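Local atomic coordinates of glycoside Hydrolase (Bacteroides uniformis, PDB entry 5T99), a protein that probably hydrolyses galactosidic linkages of agarose-derived sugars as a family 2 glycoside hydrolase, and binds the inhibitor galacto-isofagomine in its pocket. Residues 499-504 with 517-522; 734-739 with 785-790; 503-508 with 616-621; 629-634 with 677-682. All coordinates share one frame; numbering follows the deposited sequence.

All four contacts lie on one side of the chain's centre, where the catalytic barrel meets two C-terminal beta domains. Contacts 2 and 4 are buried antiparallel strand pairs, one in each of those domains, built from regular backbone bonds with apolar side chains on one face. Contacts 1 and 3 are only partly buried and join loops. They share Gly503 and Val504: contact 1 folds the loop after strand 490-495 on itself through polar bonds, whereas contact 3 carries it onto the 616-621 loop by aromatic packing. Leu616 O bonds to Tyr630 N, tying contact 3 to contact 4, and Ser785 OG reaches Arg502 O, linking contacts 1 and 2.

Contact 1 of 4, residues 499-504 with 517-522; sequences TSSRGV and TNQVTS
Val520, Val504 and Ser522 bury the most surface where 499-504 and 517-522, two parts of one long loop, come together. Val520 contributes both its backbone, which exchanges two bonds with Ser501, and its CG1 methyl. Its carbonyl O accepts Ser501 N at 3.0 Å, and its N donates almost straight to Ser501 OG at 3.1 Å (168°). That hydroxyl in turn gives its proton to Gln519 OE1, 2.6 Å from OG, in the amide plane and on a lone pair. Ser501 OG is therefore acceptor and donor at once, a role that fixes its rotation. Gln519 bends at chi2 (-68°) to turn OE1 back to the serine hydroxyl. Val520 CG1, anti to its backbone N, lies 3.6 Å from Thr499 OG1, whose hydroxyl bonds to Ile526 O.

Val504 closes a type II turn that begins at Ser501, with Gly503 at positive phi. The valine lays CG1 across Gln519 CB at about a right angle, while its carbonyl O receives Ser522 N at 2.7 Å, close to the line of the C=O bond. Ser522 OG accepts from two waters, one shared with Ser500 OG and the other with Gly503 N; beyond the two segments Ser522 OG also bonds to Asp598 and Ser500 OG to Arg599.

The pairing closes the loop between strand 490-495 of the barrel and helix 534-543; Thr499 rests on Phe587 of the galacto-isofagomine pocket, and Arg502 reaches Asp591 and the C-terminal domain at Asn767 and Phe784.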
loop_
_atom_site.group_PDB
_atom_site.type_symbol
_atom_site.label_atom_id
_atom_site.label_comp_id
_atom_site.label_asym_id
_atom_site.label_seq_id
_atom_site.Cartn_x
_atom_site.Cartn_y
_atom_site.Cartn_z
ATOM N N THR A 499 2.762 -10.901 16.841
ATOM C CA THR A 499 1.847 -11.702 16.045
ATOM C C THR A 499 0.572 -11.997 16.825
ATOM O O THR A 499 0.596 -12.112 18.057
ATOM C CB THR A 499 2.512 -13.023 15.623
ATOM O OG1 THR A 499 3.025 -13.694 16.782
ATOM C CG2 THR A 499 3.651 -12.745 14.670
ATOM N N SER A 500 -0.529 -12.133 16.091
ATOM C CA SER A 500 -1.811 -12.535 16.659
ATOM C C SER A 500 -2.760 -13.026 15.572
ATOM O O SER A 500 -2.588 -12.707 14.393
ATOM C CB SER A 500 -2.451 -11.385 17.433
ATOM O OG SER A 500 -2.659 -10.247 16.622
ATOM N N SER A 501 -3.726 -13.847 15.973
ATOM C CA SER A 501 -4.858 -14.213 15.120
ATOM C C SER A 501 -6.078 -13.481 15.670
ATOM O O SER A 501 -6.240 -13.395 16.891
ATOM C CB SER A 501 -5.091 -15.726 15.135
ATOM O OG SER A 501 -3.921 -16.447 14.762
ATOM N N ARG A 502 -6.915 -12.947 14.776
ATOM C CA ARG A 502 -8.117 -12.186 15.158
ATOM C C ARG A 502 -9.047 -13.022 16.024
ATOM O O ARG A 502 -9.432 -14.114 15.621
ATOM C CB ARG A 502 -8.899 -11.735 13.910
ATOM C CG ARG A 502 -10.090 -10.826 14.218
ATOM C CD ARG A 502 -10.685 -10.202 12.960
ATOM N NE ARG A 502 -11.044 -11.214 11.973
ATOM C CZ ARG A 502 -12.108 -12.018 12.041
ATOM N NH1 ARG A 502 -12.970 -11.946 13.053
ATOM N NH2 ARG A 502 -12.313 -12.913 11.075
ATOM N N GLY A 503 -9.402 -12.504 17.195
ATOM C CA GLY A 503 -10.376 -13.147 18.071
ATOM C C GLY A 503 -10.009 -14.514 18.642
ATOM O O GLY A 503 -10.898 -15.290 18.974
ATOM N N VAL A 504 -8.711 -14.800 18.766
ATOM C CA VAL A 504 -8.235 -16.068 19.317
ATOM C C VAL A 504 -7.449 -15.779 20.583
ATOM O O VAL A 504 -6.476 -15.046 20.548
ATOM C CB VAL A 504 -7.360 -16.839 18.309
ATOM C CG1 VAL A 504 -6.814 -18.122 18.930
ATOM C CG2 VAL A 504 -8.165 -17.156 17.053
ATOM N N THR A 517 -0.086 -24.660 18.427
ATOM C CA THR A 517 -1.388 -24.009 18.519
ATOM C C THR A 517 -2.032 -23.833 17.135
ATOM O O THR A 517 -3.240 -24.075 16.989
ATOM C CB THR A 517 -1.283 -22.643 19.230
ATOM N N ASN A 518 -1.226 -23.400 16.148
ATOM C CA ASN A 518 -1.653 -23.118 14.743
ATOM C C ASN A 518 -2.274 -21.710 14.511
ATOM O O ASN A 518 -2.371 -21.224 13.370
ATOM C CB ASN A 518 -2.599 -24.206 14.219
ATOM C CG ASN A 518 -2.549 -24.349 12.717
ATOM O OD1 ASN A 518 -1.486 -24.251 12.103
ATOM N ND2 ASN A 518 -3.704 -24.601 12.114
ATOM N N GLN A 519 -2.733 -21.101 15.600
ATOM C CA GLN A 519 -3.085 -19.703 15.675
ATOM C C GLN A 519 -2.263 -19.128 16.842
ATOM O O GLN A 519 -1.636 -19.885 17.602
ATOM C CB GLN A 519 -4.586 -19.559 15.952
ATOM C CG GLN A 519 -5.507 -20.198 14.907
ATOM C CD GLN A 519 -5.478 -19.500 13.547
ATOM O OE1 GLN A 519 -5.091 -18.334 13.436
ATOM N NE2 GLN A 519 -5.906 -20.209 12.510
ATOM N N VAL A 520 -2.278 -17.802 16.984
ATOM C CA VAL A 520 -1.503 -17.100 18.006
ATOM C C VAL A 520 -2.426 -16.245 18.873
ATOM O O VAL A 520 -3.389 -15.635 18.378
ATOM C CB VAL A 520 -0.427 -16.192 17.362
ATOM C CG1 VAL A 520 0.500 -15.609 18.428
ATOM C CG2 VAL A 520 0.354 -16.960 16.300
ATOM N N THR A 521 -2.106 -16.183 20.166
ATOM C CA THR A 521 -2.897 -15.425 21.148
ATOM C C THR A 521 -3.041 -13.930 20.777
ATOM O O THR A 521 -2.040 -13.242 20.488
ATOM C CB THR A 521 -2.336 -15.586 22.592
ATOM O OG1 THR A 521 -3.265 -15.054 23.547
ATOM C CG2 THR A 521 -0.986 -14.901 22.766
ATOM N N SER A 522 -4.294 -13.454 20.796
ATOM C CA SER A 522 -4.633 -12.034 20.578
ATOM C C SER A 522 -4.482 -11.169 21.848
ATOM O O SER A 522 -4.923 -10.010 21.874
ATOM C CB SER A 522 -6.053 -11.910 19.993
ATOM O OG SER A 522 -6.293 -10.638 19.421
HETATM O O HOH W 1 -4.296 -8.802 18.632
HETATM O O HOH W 2 -8.211 -9.885 17.861
#

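Contact 2 of 4, residues 734-739 with 785-790; sequences TVRIED and SGMCML
Cys788 turns its SG between its own backbone N and carbonyl carbon (chi1 67°), which sets the sulfur 3.6 Å from Val735 CB. Met789 takes another course: bends at chi2 and chi3 (71° and 65°) fold the chain back until CE is 3.6 Å from Thr734 OG1. On the same face Thr734 CG2 meets Met787 SD at 3.8 Å, and the stems of Met787 and Arg736 run side by side.

The backbones of strands 730-738 and 787-793 are antiparallel, with Val735 and Cys788 as a hydrogen-bonded pair. Val735 N donates to Cys788 O at 2.8 Å, and Cys788 N returns a bond to Val735 O; Met787 CA adds a CH...O contact to that oxygen. Just ahead of strand 787-793, Gly786 O accepts from Ile737 N at 2.9 Å.

Val735, Cys788 and Leu790 all pack on Phe754 of strand 751-758, as expected inside a beta sandwich. On the other face Arg736 grips a single oxygen of Glu738 side-on, with NE 2.8 Å from OE2. The chemistry thus divides the sheet: apolar packing toward the partner sheet, and opposite it the methionine sulfurs, the threonine hydroxyl and a charge pair held within its own strand.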
loop_
_atom_site.group_PDB
_atom_site.type_symbol
_atom_site.label_atom_id
_atom_site.label_comp_id
_atom_site.label_asym_id
_atom_site.label_seq_id
_atom_site.Cartn_x
_atom_site.Cartn_y
_atom_site.Cartn_z
ATOM N N THR A 734 -19.107 -7.167 5.365
ATOM C CA THR A 734 -18.807 -7.949 6.557
ATOM C C THR A 734 -19.924 -8.959 6.794
ATOM O O THR A 734 -21.105 -8.626 6.656
ATOM C CB THR A 734 -18.675 -7.061 7.817
ATOM O OG1 THR A 734 -17.632 -6.097 7.623
ATOM C CG2 THR A 734 -18.357 -7.910 9.060
ATOM N N VAL A 735 -19.542 -10.182 7.159
ATOM C CA VAL A 735 -20.476 -11.275 7.379
ATOM C C VAL A 735 -20.323 -11.730 8.816
ATOM O O VAL A 735 -19.272 -12.223 9.190
ATOM C CB VAL A 735 -20.202 -12.463 6.432
ATOM C CG1 VAL A 735 -21.243 -13.569 6.648
ATOM C CG2 VAL A 735 -20.174 -12.001 4.972
ATOM N N ARG A 736 -21.383 -11.558 9.607
ATOM C CA ARG A 736 -21.389 -11.888 11.033
ATOM C C ARG A 736 -22.229 -13.138 11.285
ATOM O O ARG A 736 -23.279 -13.312 10.664
ATOM C CB ARG A 736 -21.968 -10.722 11.837
ATOM C CG ARG A 736 -21.039 -9.524 11.942
ATOM C CD ARG A 736 -21.791 -8.302 12.430
ATOM N NE ARG A 736 -22.442 -8.500 13.727
ATOM C CZ ARG A 736 -21.840 -8.424 14.918
ATOM N NH1 ARG A 736 -20.532 -8.178 15.017
ATOM N NH2 ARG A 736 -22.555 -8.604 16.033
ATOM N N ILE A 737 -21.754 -13.998 12.188
ATOM C CA ILE A 737 -22.536 -15.129 12.668
ATOM C C ILE A 737 -23.055 -14.720 14.038
ATOM O O ILE A 737 -22.272 -14.566 14.984
ATOM C CB ILE A 737 -21.714 -16.439 12.760
ATOM C CG1 ILE A 737 -21.033 -16.772 11.424
ATOM C CG2 ILE A 737 -22.597 -17.603 13.187
ATOM C CD1 ILE A 737 -21.979 -16.962 10.246
ATOM N N GLU A 738 -24.372 -14.532 14.127
ATOM C CA GLU A 738 -25.024 -14.052 15.354
ATOM C C GLU A 738 -25.925 -15.113 16.007
ATOM O O GLU A 738 -26.442 -16.014 15.338
ATOM C CB GLU A 738 -25.834 -12.781 15.058
ATOM C CG GLU A 738 -24.981 -11.526 14.937
ATOM C CD GLU A 738 -25.739 -10.296 14.436
ATOM O OE1 GLU A 738 -26.962 -10.377 14.165
ATOM O OE2 GLU A 738 -25.094 -9.226 14.316
ATOM N N ASP A 739 -26.103 -14.989 17.319
ATOM C CA ASP A 739 -27.091 -15.791 18.046
ATOM C C ASP A 739 -28.517 -15.222 17.842
ATOM O O ASP A 739 -28.701 -14.288 17.053
ATOM C CB ASP A 739 -26.692 -15.949 19.530
ATOM C CG ASP A 739 -26.839 -14.672 20.349
ATOM O OD1 ASP A 739 -27.462 -13.685 19.899
ATOM O OD2 ASP A 739 -26.319 -14.681 21.482
ATOM N N SER A 785 -13.479 -16.704 13.851
ATOM C CA SER A 785 -13.778 -15.911 15.040
ATOM C C SER A 785 -15.022 -15.019 14.893
ATOM O O SER A 785 -15.000 -13.831 15.230
ATOM C CB SER A 785 -12.544 -15.101 15.452
ATOM O OG SER A 785 -11.478 -15.967 15.803
ATOM N N GLY A 786 -16.096 -15.620 14.372
ATOM C CA GLY A 786 -17.397 -14.977 14.229
ATOM C C GLY A 786 -17.696 -14.336 12.884
ATOM O O GLY A 786 -18.864 -14.041 12.595
ATOM N N MET A 787 -16.673 -14.122 12.053
ATOM C CA MET A 787 -16.834 -13.280 10.874
ATOM C C MET A 787 -16.107 -13.785 9.648
ATOM O O MET A 787 -15.130 -14.536 9.725
ATOM C CB MET A 787 -16.367 -11.847 11.168
ATOM C CG MET A 787 -17.362 -11.010 11.966
ATOM S SD MET A 787 -16.851 -9.293 12.232
ATOM C CE MET A 787 -15.812 -9.441 13.687
ATOM N N CYS A 788 -16.618 -13.355 8.507
ATOM C CA CYS A 788 -15.921 -13.479 7.249
ATOM C C CYS A 788 -16.323 -12.270 6.383
ATOM O O CYS A 788 -16.980 -11.344 6.876
ATOM C CB CYS A 788 -16.193 -14.849 6.610
ATOM S SG CYS A 788 -17.877 -15.170 6.064
ATOM N N MET A 789 -15.893 -12.245 5.128
ATOM C CA MET A 789 -15.973 -11.025 4.331
ATOM C C MET A 789 -16.255 -11.379 2.893
ATOM O O MET A 789 -15.485 -12.116 2.281
ATOM C CB MET A 789 -14.650 -10.256 4.434
ATOM C CG MET A 789 -14.573 -8.960 3.627
ATOM S SD MET A 789 -15.599 -7.634 4.279
ATOM C CE MET A 789 -14.793 -7.343 5.860
ATOM N N LEU A 790 -17.352 -10.835 2.371
ATOM C CA LEU A 790 -17.749 -11.021 0.987
ATOM C C LEU A 790 -17.368 -9.769 0.214
ATOM O O LEU A 790 -17.598 -8.658 0.685
ATOM C CB LEU A 790 -19.271 -11.238 0.902
ATOM C CG LEU A 790 -19.862 -11.292 -0.511
ATOM C CD1 LEU A 790 -19.354 -12.520 -1.241
ATOM C CD2 LEU A 790 -21.380 -11.280 -0.479
#

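Contact 3 of 4, residues 503-508 with 616-621; sequences GVYHLP and LPHWNW
Tyr505 is the main projection, its ring fitting into a recess lined by Leu616, Pro617, His618 and the rim of Trp621. CB of Pro617 sits over the centre of one ring face, 3.4 Å from the centroid and only 5° off the normal, a close CH-pi contact. The cis peptide before Pro617 belongs to the bend that presents this pyrrolidine. Next to it the edge of the tyrosine points at the face of His618, a T-shaped pair with planes at 88° and centroids 5.5 Å apart. Leu616 CB approaches near the phenol end, whose OH is held by Asp598.

A second projection is Leu507. Its CD1 rests over the six-membered ring of Trp621, 3.6 Å from the centroid, while Tyr505 CB abuts the indole rim at CH2, 4.0 Å away. The indole is thus flanked, since the imidazole of His618 lies against its opposite face. Trp621 NE1 also donates to His618 O at 2.7 Å, from well above the carbonyl plane, which helps to set the indole's rotation. No direct hydrogen bond crosses between the loops, but one water donates to Gly503 O and also bonds His618 ND1.

The barrel loop ahead of helix 534-543 thereby docks on the connection between strands 613-616 and 626-633, with Leu507 reaching Pro628, and Pro617 and Trp621 both resting on Ile627.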
loop_
_atom_site.group_PDB
_atom_site.type_symbol
_atom_site.label_atom_id
_atom_site.label_comp_id
_atom_site.label_asym_id
_atom_site.label_seq_id
_atom_site.Cartn_x
_atom_site.Cartn_y
_atom_site.Cartn_z
ATOM N N GLY A 503 -9.402 -12.504 17.195
ATOM C CA GLY A 503 -10.376 -13.147 18.071
ATOM C C GLY A 503 -10.009 -14.514 18.642
ATOM O O GLY A 503 -10.898 -15.290 18.974
ATOM N N VAL A 504 -8.711 -14.800 18.766
ATOM C CA VAL A 504 -8.235 -16.068 19.317
ATOM C C VAL A 504 -7.449 -15.779 20.583
ATOM O O VAL A 504 -6.476 -15.046 20.548
ATOM C CB VAL A 504 -7.360 -16.839 18.309
ATOM C CG1 VAL A 504 -6.814 -18.122 18.930
ATOM C CG2 VAL A 504 -8.165 -17.156 17.053
ATOM N N TYR A 505 -7.894 -16.361 21.693
ATOM C CA TYR A 505 -7.255 -16.217 23.003
ATOM C C TYR A 505 -6.979 -17.620 23.531
ATOM O O TYR A 505 -7.854 -18.509 23.457
ATOM C CB TYR A 505 -8.174 -15.444 23.960
ATOM C CG TYR A 505 -8.752 -14.227 23.310
ATOM C CD1 TYR A 505 -8.048 -13.025 23.294
ATOM C CD2 TYR A 505 -9.974 -14.288 22.643
ATOM C CE1 TYR A 505 -8.566 -11.912 22.669
ATOM C CE2 TYR A 505 -10.500 -13.176 22.005
ATOM C CZ TYR A 505 -9.789 -11.994 22.020
ATOM O OH TYR A 505 -10.309 -10.892 21.389
ATOM N N HIS A 506 -5.765 -17.819 24.042
ATOM C CA HIS A 506 -5.333 -19.122 24.563
ATOM C C HIS A 506 -5.147 -19.010 26.071
ATOM O O HIS A 506 -4.193 -18.369 26.532
ATOM C CB HIS A 506 -4.024 -19.565 23.892
ATOM C CG HIS A 506 -4.196 -20.025 22.479
ATOM N ND1 HIS A 506 -3.195 -19.923 21.535
ATOM C CD2 HIS A 506 -5.258 -20.578 21.843
ATOM C CE1 HIS A 506 -3.629 -20.407 20.384
ATOM N NE2 HIS A 506 -4.877 -20.810 20.545
ATOM N N LEU A 507 -6.062 -19.629 26.823
ATOM C CA LEU A 507 -6.107 -19.512 28.289
ATOM C C LEU A 507 -5.892 -20.874 28.989
ATOM O O LEU A 507 -6.738 -21.766 28.840
ATOM C CB LEU A 507 -7.449 -18.888 28.709
ATOM C CG LEU A 507 -7.662 -17.428 28.269
ATOM C CD1 LEU A 507 -9.056 -16.921 28.618
ATOM C CD2 LEU A 507 -6.605 -16.509 28.871
ATOM N N PRO A 508 -4.820 -21.040 29.786
ATOM C CA PRO A 508 -3.947 -19.965 30.282
ATOM C C PRO A 508 -2.805 -19.602 29.321
ATOM O O PRO A 508 -2.161 -18.561 29.489
ATOM C CB PRO A 508 -3.373 -20.582 31.556
ATOM C CG PRO A 508 -3.288 -22.053 31.244
ATOM C CD PRO A 508 -4.253 -22.360 30.120
ATOM N N LEU A 616 -11.175 -6.781 25.668
ATOM C CA LEU A 616 -10.896 -8.143 25.242
ATOM C C LEU A 616 -10.655 -9.012 26.490
ATOM O O LEU A 616 -10.227 -8.479 27.522
ATOM C CB LEU A 616 -9.732 -8.192 24.222
ATOM C CG LEU A 616 -8.290 -7.654 24.355
ATOM C CD1 LEU A 616 -8.211 -6.221 24.844
ATOM C CD2 LEU A 616 -7.396 -8.563 25.179
ATOM N N PRO A 617 -10.937 -10.318 26.439
ATOM C CA PRO A 617 -11.368 -11.069 25.248
ATOM C C PRO A 617 -12.879 -11.020 25.044
ATOM O O PRO A 617 -13.521 -10.109 25.547
ATOM C CB PRO A 617 -10.888 -12.493 25.565
ATOM C CG PRO A 617 -10.965 -12.576 27.036
ATOM C CD PRO A 617 -10.566 -11.219 27.542
ATOM N N HIS A 618 -13.423 -11.962 24.272
ATOM C CA HIS A 618 -14.862 -12.276 24.294
ATOM C C HIS A 618 -15.311 -12.795 25.677
ATOM O O HIS A 618 -14.480 -13.036 26.567
ATOM C CB HIS A 618 -15.246 -13.286 23.177
ATOM C CG HIS A 618 -14.612 -14.653 23.305
ATOM N ND1 HIS A 618 -13.884 -15.225 22.283
ATOM C CD2 HIS A 618 -14.609 -15.562 24.313
ATOM C CE1 HIS A 618 -13.460 -16.421 22.653
ATOM N NE2 HIS A 618 -13.883 -16.649 23.883
ATOM N N TRP A 619 -16.618 -12.993 25.834
ATOM C CA TRP A 619 -17.184 -13.498 27.086
ATOM C C TRP A 619 -17.976 -14.814 26.927
ATOM O O TRP A 619 -19.005 -14.996 27.574
ATOM C CB TRP A 619 -18.033 -12.389 27.715
ATOM C CG TRP A 619 -18.072 -12.411 29.202
ATOM C CD1 TRP A 619 -19.184 -12.489 29.985
ATOM C CD2 TRP A 619 -16.954 -12.344 30.096
ATOM N NE1 TRP A 619 -18.835 -12.470 31.312
ATOM C CE2 TRP A 619 -17.475 -12.378 31.415
ATOM C CE3 TRP A 619 -15.565 -12.253 29.916
ATOM C CZ2 TRP A 619 -16.654 -12.325 32.554
ATOM C CZ3 TRP A 619 -14.745 -12.201 31.043
ATOM C CH2 TRP A 619 -15.295 -12.242 32.349
ATOM N N ASN A 620 -17.521 -15.692 26.027
ATOM C CA ASN A 620 -17.875 -17.122 26.032
ATOM C C ASN A 620 -16.761 -18.010 26.613
ATOM O O ASN A 620 -15.902 -18.503 25.886
ATOM C CB ASN A 620 -18.215 -17.606 24.619
ATOM C CG ASN A 620 -19.522 -17.047 24.108
ATOM O OD1 ASN A 620 -19.673 -15.836 23.948
ATOM N ND2 ASN A 620 -20.473 -17.927 23.831
ATOM N N TRP A 621 -16.811 -18.226 27.925
ATOM C CA TRP A 621 -15.854 -19.077 28.646
ATOM C C TRP A 621 -16.584 -20.085 29.554
ATOM O O TRP A 621 -17.813 -20.137 29.545
ATOM C CB TRP A 621 -14.910 -18.193 29.445
ATOM C CG TRP A 621 -14.152 -17.252 28.575
ATOM C CD1 TRP A 621 -14.348 -15.905 28.454
ATOM C CD2 TRP A 621 -13.089 -17.588 27.678
ATOM N NE1 TRP A 621 -13.459 -15.381 27.548
ATOM C CE2 TRP A 621 -12.674 -16.391 27.057
ATOM C CE3 TRP A 621 -12.440 -18.785 27.346
ATOM C CZ2 TRP A 621 -11.637 -16.357 26.118
ATOM C CZ3 TRP A 621 -11.410 -18.753 26.416
ATOM C CH2 TRP A 621 -11.020 -17.546 25.812
HETATM O O HOH W 3 -13.371 -14.349 19.330
#

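Contact 4 of 4, residues 629-634 with 677-682; sequences VYVYTN and LSWDVP
Val631 and Trp679 form the apolar centre of an antiparallel strand pair, 626-633 with 677-682, within a small beta-sandwich domain. CG2 of Val631 meets the indole at CZ3, 3.5 Å away, the two side chains crossing at a slant. With CG anti to its carbonyl carbon (chi1 -71°), Trp679 extends the benzo end of its indole toward the adjoining strand and Val631. Farther along this face Val629 CG2 touches Val681 CG2 at 3.9 Å, and toward the other end Thr633 CG2 meets Leu677 CD1. Strands 637-642 and 687-693 of the facing sheet cover the group: Leu640 packs on both Val629 and Trp679, and Val690 on Val631.

Between the strands run four backbone bonds, paired at Val629 with Trp679 and at Val631 with Leu677. The straightest is Val629 N to Trp679 O, 2.8 Å at 176°. Ser678 CA and Tyr630 CA add CH...O contacts to Val629 O and Leu677 O.

The face of Tyr630 and Ser678 is more polar. Here Ser678 CB lies beside the Tyr630 ring, 3.6 Å from CD2; that ring also makes an edge-to-face pair with Tyr523 of the barrel loop, and Ser678 OG bonds to Thr657. Back on the valine face, the indole NE1 is satisfied by Gly648 O and Arg650 makes a cation-pi contact with the ring, while Val629 O lies at the indole edge, in plane, 3.8 Å from Trp679 CE3.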
loop_
_atom_site.group_PDB
_atom_site.type_symbol
_atom_site.label_atom_id
_atom_site.label_comp_id
_atom_site.label_asym_id
_atom_site.label_seq_id
_atom_site.Cartn_x
_atom_site.Cartn_y
_atom_site.Cartn_z
ATOM N N VAL A 629 -8.745 -9.763 31.703
ATOM C CA VAL A 629 -9.501 -8.827 30.870
ATOM C C VAL A 629 -8.666 -7.573 30.704
ATOM O O VAL A 629 -8.282 -6.942 31.685
ATOM C CB VAL A 629 -10.899 -8.508 31.462
ATOM C CG1 VAL A 629 -11.550 -7.312 30.769
ATOM C CG2 VAL A 629 -11.800 -9.728 31.338
ATOM N N TYR A 630 -8.390 -7.239 29.446
ATOM C CA TYR A 630 -7.571 -6.094 29.065
ATOM C C TYR A 630 -8.469 -5.027 28.441
ATOM O O TYR A 630 -9.416 -5.344 27.706
ATOM C CB TYR A 630 -6.495 -6.546 28.079
ATOM C CG TYR A 630 -5.310 -7.315 28.672
ATOM C CD1 TYR A 630 -4.267 -7.739 27.847
ATOM C CD2 TYR A 630 -5.203 -7.593 30.046
ATOM C CE1 TYR A 630 -3.174 -8.435 28.356
ATOM C CE2 TYR A 630 -4.108 -8.268 30.559
ATOM C CZ TYR A 630 -3.099 -8.692 29.710
ATOM O OH TYR A 630 -2.024 -9.373 30.218
ATOM N N VAL A 631 -8.204 -3.771 28.782
ATOM C CA VAL A 631 -8.904 -2.643 28.180
ATOM C C VAL A 631 -7.874 -1.673 27.627
ATOM O O VAL A 631 -6.918 -1.313 28.324
ATOM C CB VAL A 631 -9.835 -1.926 29.184
ATOM C CG1 VAL A 631 -10.327 -0.582 28.638
ATOM C CG2 VAL A 631 -11.018 -2.820 29.534
ATOM N N TYR A 632 -8.086 -1.268 26.370
ATOM C CA TYR A 632 -7.270 -0.244 25.714
ATOM C C TYR A 632 -8.108 1.026 25.541
ATOM O O TYR A 632 -9.186 0.985 24.957
ATOM C CB TYR A 632 -6.749 -0.749 24.358
ATOM C CG TYR A 632 -6.050 -2.109 24.387
ATOM C CD1 TYR A 632 -5.267 -2.506 25.475
ATOM C CD2 TYR A 632 -6.152 -2.989 23.305
ATOM C CE1 TYR A 632 -4.636 -3.738 25.494
ATOM C CE2 TYR A 632 -5.515 -4.225 23.315
ATOM C CZ TYR A 632 -4.761 -4.591 24.413
ATOM O OH TYR A 632 -4.130 -5.808 24.433
ATOM N N THR A 633 -7.624 2.136 26.072
ATOM C CA THR A 633 -8.326 3.406 25.991
ATOM C C THR A 633 -7.314 4.541 25.928
ATOM O O THR A 633 -6.188 4.394 26.401
ATOM C CB THR A 633 -9.256 3.630 27.211
ATOM O OG1 THR A 633 -9.998 4.853 27.054
ATOM C CG2 THR A 633 -8.463 3.728 28.502
ATOM N N ASN A 634 -7.738 5.665 25.351
ATOM C CA ASN A 634 -6.977 6.920 25.404
ATOM C C ASN A 634 -7.482 7.853 26.508
ATOM O O ASN A 634 -6.989 8.969 26.644
ATOM C CB ASN A 634 -6.952 7.633 24.043
ATOM C CG ASN A 634 -8.330 7.789 23.416
ATOM O OD1 ASN A 634 -9.351 7.408 24.005
ATOM N ND2 ASN A 634 -8.365 8.343 22.203
ATOM N N LEU A 677 -4.928 -1.569 30.539
ATOM C CA LEU A 677 -5.605 -1.643 31.834
ATOM C C LEU A 677 -6.106 -3.064 31.972
ATOM O O LEU A 677 -6.574 -3.637 30.994
ATOM C CB LEU A 677 -6.789 -0.677 31.899
ATOM C CG LEU A 677 -6.525 0.815 31.721
ATOM C CD1 LEU A 677 -7.835 1.574 31.774
ATOM C CD2 LEU A 677 -5.571 1.343 32.775
ATOM N N SER A 678 -6.011 -3.642 33.167
ATOM C CA SER A 678 -6.299 -5.073 33.323
ATOM C C SER A 678 -7.047 -5.448 34.604
ATOM O O SER A 678 -6.848 -4.856 35.666
ATOM C CB SER A 678 -5.002 -5.888 33.232
ATOM O OG SER A 678 -4.026 -5.357 34.102
ATOM N N TRP A 679 -7.895 -6.459 34.463
ATOM C CA TRP A 679 -8.644 -7.054 35.562
ATOM C C TRP A 679 -8.489 -8.565 35.470
ATOM O O TRP A 679 -8.352 -9.105 34.366
ATOM C CB TRP A 679 -10.134 -6.707 35.433
ATOM C CG TRP A 679 -10.499 -5.276 35.714
ATOM C CD1 TRP A 679 -11.039 -4.781 36.864
ATOM C CD2 TRP A 679 -10.390 -4.165 34.814
ATOM N NE1 TRP A 679 -11.259 -3.430 36.743
ATOM C CE2 TRP A 679 -10.874 -3.027 35.494
ATOM C CE3 TRP A 679 -9.926 -4.021 33.500
ATOM C CZ2 TRP A 679 -10.904 -1.757 34.906
ATOM C CZ3 TRP A 679 -9.956 -2.765 32.916
ATOM C CH2 TRP A 679 -10.444 -1.645 33.616
ATOM N N ASP A 680 -8.513 -9.233 36.622
ATOM C CA ASP A 680 -8.658 -10.690 36.686
ATOM C C ASP A 680 -10.076 -10.997 37.147
ATOM O O ASP A 680 -10.429 -10.744 38.302
ATOM C CB ASP A 680 -7.630 -11.311 37.638
ATOM C CG ASP A 680 -6.329 -11.672 36.940
ATOM O OD1 ASP A 680 -6.352 -12.497 35.994
ATOM O OD2 ASP A 680 -5.278 -11.136 37.349
ATOM N N VAL A 681 -10.879 -11.543 36.236
ATOM C CA VAL A 681 -12.313 -11.695 36.441
ATOM C C VAL A 681 -12.672 -13.176 36.469
ATOM O O VAL A 681 -12.398 -13.882 35.502
ATOM C CB VAL A 681 -13.105 -11.005 35.306
ATOM C CG1 VAL A 681 -14.603 -11.022 35.601
ATOM C CG2 VAL A 681 -12.605 -9.578 35.106
ATOM N N PRO A 682 -13.266 -13.661 37.582
ATOM C CA PRO A 682 -13.869 -15.000 37.543
ATOM C C PRO A 682 -15.112 -14.997 36.655
ATOM O O PRO A 682 -15.983 -14.131 36.804
ATOM C CB PRO A 682 -14.221 -15.274 39.010
ATOM C CG PRO A 682 -13.288 -14.406 39.788
ATOM C CD PRO A 682 -13.178 -13.154 38.964
#